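F420-dependent alcohol dehydrogenase (PDB 1RHC) oxidises secondary alcohols to ketones with the deazaflavin coenzyme F420 as hydride acceptor, as a TIM-barrel member of the bacterial luciferase family. Local coordinates at residues A23-K28 with D313-I318. Sequence-based numbering, arbitrary orientation.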
# COMPACT_ATOMS: atom_id res chain seq x y z
N ALA A 23 -1.84 -18.20 -4.68
CA ALA A 23 -3.19 -17.64 -4.70
C ALA A 23 -3.91 -17.96 -6.01
O ALA A 23 -5.09 -18.29 -6.03
CB ALA A 23 -3.14 -16.10 -4.46
N ILE A 24 -3.21 -17.85 -7.13
CA ILE A 24 -3.79 -18.17 -8.43
C ILE A 24 -4.17 -19.66 -8.46
O ILE A 24 -5.26 -20.03 -8.91
CB ILE A 24 -2.77 -17.87 -9.55
CG1 ILE A 24 -2.55 -16.36 -9.64
CG2 ILE A 24 -3.28 -18.46 -10.89
CD1 ILE A 24 -1.31 -15.96 -10.47
N ARG A 25 -3.28 -20.52 -7.98
CA ARG A 25 -3.56 -21.96 -7.97
C ARG A 25 -4.75 -22.30 -7.02
O ARG A 25 -5.56 -23.17 -7.32
CB ARG A 25 -2.29 -22.73 -7.55
CG ARG A 25 -2.38 -24.29 -7.71
CD ARG A 25 -1.00 -24.94 -7.48
NE ARG A 25 -0.91 -26.36 -7.84
CZ ARG A 25 0.05 -26.89 -8.62
NH1 ARG A 25 1.00 -26.13 -9.13
NH2 ARG A 25 0.06 -28.18 -8.89
N ALA A 26 -4.82 -21.60 -5.88
CA ALA A 26 -5.90 -21.82 -4.91
C ALA A 26 -7.23 -21.49 -5.55
O ALA A 26 -8.21 -22.20 -5.36
CB ALA A 26 -5.70 -20.93 -3.69
N GLU A 27 -7.27 -20.40 -6.31
CA GLU A 27 -8.52 -20.02 -6.97
C GLU A 27 -8.96 -21.11 -7.94
O GLU A 27 -10.14 -21.48 -8.02
CB GLU A 27 -8.33 -18.72 -7.74
CG GLU A 27 -9.57 -18.36 -8.54
CD GLU A 27 -9.55 -16.93 -9.06
OE1 GLU A 27 -10.42 -16.14 -8.65
OE2 GLU A 27 -8.69 -16.60 -9.89
N LYS A 28 -7.99 -21.63 -8.69
CA LYS A 28 -8.31 -22.67 -9.67
C LYS A 28 -8.83 -23.95 -9.03
O LYS A 28 -9.71 -24.61 -9.57
CB LYS A 28 -7.07 -22.96 -10.52
CG LYS A 28 -6.79 -21.80 -11.50
CD LYS A 28 -5.52 -22.00 -12.33
CE LYS A 28 -5.31 -20.80 -13.26
NZ LYS A 28 -4.05 -20.87 -14.04
N ASP A 313 5.22 -30.15 0.96
CA ASP A 313 5.12 -30.03 -0.49
C ASP A 313 3.99 -29.02 -0.69
O ASP A 313 2.82 -29.38 -0.64
CB ASP A 313 4.73 -31.40 -1.08
CG ASP A 313 4.62 -31.38 -2.60
OD1 ASP A 313 4.25 -30.34 -3.19
OD2 ASP A 313 4.86 -32.45 -3.21
N VAL A 314 4.36 -27.76 -0.91
CA VAL A 314 3.36 -26.71 -1.03
C VAL A 314 2.29 -26.94 -2.08
O VAL A 314 1.09 -26.76 -1.83
CB VAL A 314 4.03 -25.34 -1.29
CG1 VAL A 314 2.96 -24.27 -1.56
CG2 VAL A 314 4.89 -24.97 -0.08
N ASN A 315 2.70 -27.35 -3.28
CA ASN A 315 1.72 -27.56 -4.35
C ASN A 315 0.72 -28.66 -4.07
O ASN A 315 -0.45 -28.55 -4.44
CB ASN A 315 2.45 -27.84 -5.66
CG ASN A 315 3.15 -26.60 -6.19
OD1 ASN A 315 4.08 -26.70 -6.99
ND2 ASN A 315 2.70 -25.43 -5.76
N PHE A 316 1.18 -29.75 -3.45
CA PHE A 316 0.30 -30.85 -3.04
C PHE A 316 -0.65 -30.31 -1.95
O PHE A 316 -1.83 -30.66 -1.92
CB PHE A 316 1.15 -31.97 -2.45
CG PHE A 316 0.36 -33.05 -1.77
CD1 PHE A 316 -0.48 -33.88 -2.51
CD2 PHE A 316 0.47 -33.24 -0.39
CE1 PHE A 316 -1.21 -34.90 -1.89
CE2 PHE A 316 -0.25 -34.26 0.25
CZ PHE A 316 -1.09 -35.09 -0.50
N GLY A 317 -0.13 -29.46 -1.07
CA GLY A 317 -0.93 -28.87 0.00
C GLY A 317 -2.10 -28.06 -0.56
O GLY A 317 -3.12 -27.88 0.10
N ILE A 318 -1.94 -27.54 -1.76
CA ILE A 318 -3.05 -26.81 -2.39
C ILE A 318 -3.94 -27.78 -3.17
O ILE A 318 -5.17 -27.77 -3.03
CB ILE A 318 -2.54 -25.73 -3.41
CG1 ILE A 318 -1.65 -24.70 -2.70
CG2 ILE A 318 -3.74 -25.05 -4.08
CD1 ILE A 318 -0.93 -23.75 -3.62
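With CG trans to the backbone N (chi1 -171°) and the chain extended from there to NE, R25 reaches off helix 16-29 toward N315, whose own CG, beside the backbone N and anti to the carbonyl carbon, brings its amide against one face of the guanidinium. The two helices are neighbours on the outer wall of the (beta/alpha)8 barrel: 16-29 follows the first strand, 4-8, and 314-319 follows strand 304-309, which pairs with 4-8 in parallel. The axes of segments 23-28 and 314-318 come within 10.5 Å, at 28° and roughly parallel, and R25, N315 and I318 carry most of the contact. At the outer end the guanidinium and the N315 amide planes are 9° apart, although the two side chains cross at about a right angle. CB of N315 sits over the centre of the guanidinium, 3.9 Å from its plane, and N315 CG is displaced toward R25 NH1, at 3.7 Å: an offset stack, not a hydrogen bond. The charge is paired with D319, the residue after I318, whose OD2 forms a salt bridge with R25 NH2 and probably helps hold the group against N315. Deeper in, I318 points toward helix 16-29 and packs also on Y7 of strand 4-8, which A26 touches too. D313 caps the start of helix 314-319, its OD1 accepting from F316 N at 3.1 Å, with the donor above the carboxylate plane. The aliphatic part of R25 crosses I318 at a slant: R25 CD is 4.0 Å from I318 CD1, while I318 CG2 touches both R25 CG and the backbone at A26 CA, each at 4.0 Å.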